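Local coordinates for dihydropyrimidinase (PDB 3SFW), which probably hydrolyses the ring amide bond of dihydropyrimidines, as a zinc-dependent member of the amidohydrolase family, at residues D191-T194 with K195-L198; D271-A274 with L275-P278. All coordinates share one frame; numbering follows the deposited sequence.

Interaction 1. Residues D191-T194 with K195-L198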
loop_
_atom_site.group_PDB
_atom_site.type_symbol
_atom_site.label_atom_id
_atom_site.label_comp_id
_atom_site.label_asym_id
_atom_site.label_seq_id
_atom_site.Cartn_x
_atom_site.Cartn_y
_atom_site.Cartn_z
ATOM N N ASP A 191 -28.328 -2.424 4.729
ATOM C CA ASP A 191 -29.686 -2.842 5.182
ATOM C C ASP A 191 -29.767 -2.863 6.718
ATOM O O ASP A 191 -30.740 -2.333 7.301
ATOM C CB ASP A 191 -30.064 -4.229 4.620
ATOM C CG ASP A 191 -31.524 -4.613 4.921
ATOM O OD1 ASP A 191 -31.754 -5.533 5.743
ATOM O OD2 ASP A 191 -32.428 -4.045 4.278
ATOM N N TYR A 192 -28.693 -3.340 7.363
ATOM C CA TYR A 192 -28.678 -3.461 8.839
ATOM C C TYR A 192 -28.590 -2.086 9.448
ATOM O O TYR A 192 -29.409 -1.739 10.311
ATOM C CB TYR A 192 -27.487 -4.286 9.335
ATOM C CG TYR A 192 -27.494 -4.370 10.849
ATOM C CD1 TYR A 192 -28.341 -5.261 11.500
ATOM C CD2 TYR A 192 -26.821 -3.414 11.606
ATOM C CE1 TYR A 192 -28.402 -5.294 12.906
ATOM C CE2 TYR A 192 -26.901 -3.403 12.997
ATOM C CZ TYR A 192 -27.665 -4.362 13.635
ATOM O OH TYR A 192 -27.742 -4.319 15.014
ATOM N N LEU A 193 -27.680 -1.251 8.924
ATOM C CA LEU A 193 -27.546 0.119 9.471
ATOM C C LEU A 193 -28.799 0.963 9.333
ATOM O O LEU A 193 -29.134 1.727 10.237
ATOM C CB LEU A 193 -26.331 0.847 8.890
ATOM C CG LEU A 193 -24.956 0.211 9.209
ATOM C CD1 LEU A 193 -23.832 1.009 8.459
ATOM C CD2 LEU A 193 -24.637 0.135 10.740
ATOM N N THR A 194 -29.489 0.879 8.199
ATOM C CA THR A 194 -30.677 1.722 8.009
ATOM C C THR A 194 -31.785 1.284 8.966
ATOM O O THR A 194 -32.491 2.119 9.507
ATOM C CB THR A 194 -31.267 1.704 6.596
ATOM O OG1 THR A 194 -31.781 0.404 6.310
ATOM C CG2 THR A 194 -30.228 2.110 5.553
ATOM N N LYS A 195 -31.891 -0.020 9.202
ATOM C CA LYS A 195 -32.879 -0.544 10.123
ATOM C C LYS A 195 -32.594 -0.158 11.565
ATOM O O LYS A 195 -33.508 0.224 12.306
ATOM C CB LYS A 195 -33.019 -2.057 9.956
ATOM C CG LYS A 195 -33.905 -2.380 8.757
ATOM C CD LYS A 195 -33.889 -3.813 8.408
ATOM C CE LYS A 195 -34.837 -4.046 7.244
ATOM N NZ LYS A 195 -34.525 -5.315 6.563
ATOM N N GLN A 196 -31.327 -0.171 11.929
ATOM C CA GLN A 196 -30.896 0.261 13.253
ATOM C C GLN A 196 -31.181 1.753 13.438
ATOM O O GLN A 196 -31.704 2.190 14.491
ATOM C CB GLN A 196 -29.406 -0.021 13.418
ATOM C CG GLN A 196 -28.747 0.609 14.636
ATOM C CD GLN A 196 -27.257 0.243 14.731
ATOM O OE1 GLN A 196 -26.900 -0.877 15.130
ATOM N NE2 GLN A 196 -26.387 1.169 14.314
ATOM N N ALA A 197 -30.918 2.534 12.393
ATOM C CA ALA A 197 -31.131 3.980 12.493
ATOM C C ALA A 197 -32.602 4.249 12.795
ATOM O O ALA A 197 -32.942 5.068 13.657
ATOM C CB ALA A 197 -30.730 4.692 11.153
ATOM N N LEU A 198 -33.472 3.577 12.066
ATOM C CA LEU A 198 -34.903 3.827 12.177
ATOM C C LEU A 198 -35.413 3.363 13.546
ATOM O O LEU A 198 -36.258 4.026 14.155
ATOM C CB LEU A 198 -35.659 3.095 11.087
ATOM C CG LEU A 198 -35.520 3.607 9.649
ATOM C CD1 LEU A 198 -36.358 2.693 8.753
ATOM C CD2 LEU A 198 -35.991 5.080 9.548
HETATM O O HOH W 1 -27.355 3.089 12.230
#
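The phenol ring of Tyr-192 is met obliquely by the side-chain amide of Gln-196, the two planes standing 81° apart. The amide oxygen does the touching: OE1 of Gln-196 lies 3.3 Å from CE2 of Tyr-192. Ile-171 of the second subunit also packs on this tyrosine. Gln-196 NE2 turns to Leu-193, lying 4.1 Å from its CD2 and giving a hydrogen to a water that in turn donates to Leu-193 O at 3.0 Å. These are i to i+4 and i to i+3 neighbours on helix 187-199, whose backbone bonds run unbroken here, for example Gln-196 N to Tyr-192 O at 3.0 Å. On another side of the helix, the carboxylate of Asp-191 forms a salt bridge with Lys-195, one turn on: NZ meets OD1 at 2.9 Å on the syn side, 20° out of the carboxylate plane, while OD2 is a weaker second acceptor at 3.4 Å. Lys-195 CG stands anti to its own carbonyl carbon (chi1 -80°), and the extended chain runs back past Asp-191 O to the carboxylate. An alanine in place of Asp-191 would remove both acceptors and is likely to leave the Lys-195 ammonium without its mate in this turn, its chain freer to swing.

Interaction 2. Residues D271-A274 with L275-P278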
loop_
_atom_site.group_PDB
_atom_site.type_symbol
_atom_site.label_atom_id
_atom_site.label_comp_id
_atom_site.label_asym_id
_atom_site.label_seq_id
_atom_site.Cartn_x
_atom_site.Cartn_y
_atom_site.Cartn_z
ATOM N N ASP A 271 -20.882 18.037 -0.731
ATOM C CA ASP A 271 -20.376 17.248 0.394
ATOM C C ASP A 271 -21.481 16.936 1.402
ATOM O O ASP A 271 -22.587 17.459 1.270
ATOM C CB ASP A 271 -19.162 17.922 1.064
ATOM C CG ASP A 271 -19.539 19.116 1.905
ATOM O OD1 ASP A 271 -19.988 18.921 3.047
ATOM O OD2 ASP A 271 -19.410 20.233 1.414
ATOM N N ILE A 272 -21.184 16.029 2.340
ATOM C CA ILE A 272 -22.169 15.380 3.184
ATOM C C ILE A 272 -22.954 16.455 3.961
ATOM O O ILE A 272 -24.091 16.236 4.332
ATOM C CB ILE A 272 -21.456 14.438 4.177
ATOM C CG1 ILE A 272 -22.460 13.595 4.983
ATOM C CG2 ILE A 272 -20.444 15.215 5.108
ATOM C CD1 ILE A 272 -21.774 12.560 5.897
ATOM N N THR A 273 -22.357 17.629 4.190
ATOM C CA THR A 273 -23.109 18.673 4.913
ATOM C C THR A 273 -24.411 19.138 4.221
ATOM O O THR A 273 -25.311 19.699 4.876
ATOM C CB THR A 273 -22.245 19.932 5.298
ATOM O OG1 THR A 273 -21.761 20.586 4.119
ATOM C CG2 THR A 273 -21.081 19.535 6.228
ATOM N N ALA A 274 -24.525 18.938 2.909
ATOM C CA ALA A 274 -25.741 19.379 2.195
ATOM C C ALA A 274 -26.978 18.620 2.743
ATOM O O ALA A 274 -28.111 19.088 2.609
ATOM C CB ALA A 274 -25.610 19.150 0.673
ATOM N N LEU A 275 -26.752 17.417 3.263
ATOM C CA LEU A 275 -27.872 16.591 3.699
ATOM C C LEU A 275 -28.438 17.110 5.013
ATOM O O LEU A 275 -29.467 16.599 5.481
ATOM C CB LEU A 275 -27.463 15.124 3.877
ATOM C CG LEU A 275 -27.546 14.457 2.488
ATOM C CD1 LEU A 275 -26.138 14.318 1.962
ATOM C CD2 LEU A 275 -28.235 13.119 2.517
ATOM N N GLU A 276 -27.684 18.006 5.654
ATOM C CA GLU A 276 -28.106 18.558 6.962
ATOM C C GLU A 276 -29.029 19.747 6.795
ATOM O O GLU A 276 -29.528 20.287 7.803
ATOM C CB GLU A 276 -26.900 18.994 7.804
ATOM C CG GLU A 276 -25.918 17.915 8.188
ATOM C CD GLU A 276 -24.584 18.543 8.675
ATOM O OE1 GLU A 276 -24.581 19.727 9.085
ATOM O OE2 GLU A 276 -23.550 17.879 8.633
ATOM N N LYS A 277 -29.261 20.180 5.555
ATOM C CA LYS A 277 -30.079 21.389 5.356
ATOM C C LYS A 277 -31.450 21.168 5.967
ATOM O O LYS A 277 -32.066 20.127 5.762
ATOM C CB LYS A 277 -30.216 21.797 3.890
ATOM C CG LYS A 277 -28.932 22.250 3.213
ATOM C CD LYS A 277 -29.176 22.315 1.695
ATOM C CE LYS A 277 -27.895 22.678 0.923
ATOM N NZ LYS A 277 -27.466 24.103 1.177
ATOM N N PRO A 278 -31.932 22.155 6.750
ATOM C CA PRO A 278 -33.158 21.953 7.533
ATOM C C PRO A 278 -34.466 22.008 6.690
ATOM O O PRO A 278 -34.437 22.262 5.462
ATOM C CB PRO A 278 -33.107 23.119 8.544
ATOM C CG PRO A 278 -32.444 24.240 7.765
ATOM C CD PRO A 278 -31.427 23.541 6.822
#
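The extended side chain of Glu-276 crosses that of Thr-273 at a slant, with OE2 of Glu-276 3.8 Å from the methyl CG2 of Thr-273, a van der Waals approach. The polar matching lies in the backbone: Thr-273 O accepts from Glu-276 N at 3.0 Å, and Ile-272 O accepts from Leu-275 N at 3.1 Å. Both N-H groups point well at their acceptors, yet the donors stand above the carbonyl planes, by 61° at Thr-273 O and 48° at Ile-272 O. A third i to i+3 bond, Lys-277 N to Ala-274 O, is weak at 3.3 Å. The aliphatic part of Lys-277 also passes over that carbonyl, with CG 3.3 Å from Ala-274 O. The backbone of Ile-272 is also hydrogen-bonded to that of Arg-292.

At the start of the turn, Asp-271 satisfies two donors with one oxygen. Its OD1 accepts from Thr-273 OG1 at 2.7 Å and from Thr-273 N at 2.9 Å, both arriving from the same face of the carboxylate. The hydroxyl comes on the syn side, whereas the amide lies above the plane. With chi1 at 63°, Thr-273 OG1 sits between its own N and carbonyl carbon, which brings hydroxyl and amide to the same acceptor. Asp-271 O also takes the N-H of Ala-274, so both backbone and side chain of the aspartate serve the first turn.

Leu-275 is buried and packs on Ile-206 of helix 206-210 and on Val-286, while Ile-272 touches Ala-209 and Tyr-210 of the same helix. The side chain of Lys-277 lies about 3 Å from a bound acetate, probably a crystallisation component. Successive i to i+3 bonds mark residues 272-276 as a short 3-10 helix, and the Asp-271 OD1 to Thr-273 N bond opens it with an Asx turn.

Overall arrangement
Interactions 1 and 2 are successive local contacts within the amidohydrolase range, on the same side of the chain's centre. Their centres are 20 Å apart and their nearest atoms about 12 Å, so they do not touch. Helix 206-210 lies between them in sequence and packs against interaction 2. Both are surface contacts, with centres 29 Å and 23 Å from that of the chain, but only interaction 1 meets another subunit, through Tyr-192 and Leu-193. Neither contributes a zinc ligand; the metal-binding His-183 precedes helix 187-199, and His-239 comes between the two contacts in sequence. In hydrogen-bond pattern, 191-198 shows i to i+4 bonds and 271-278 i to i+3.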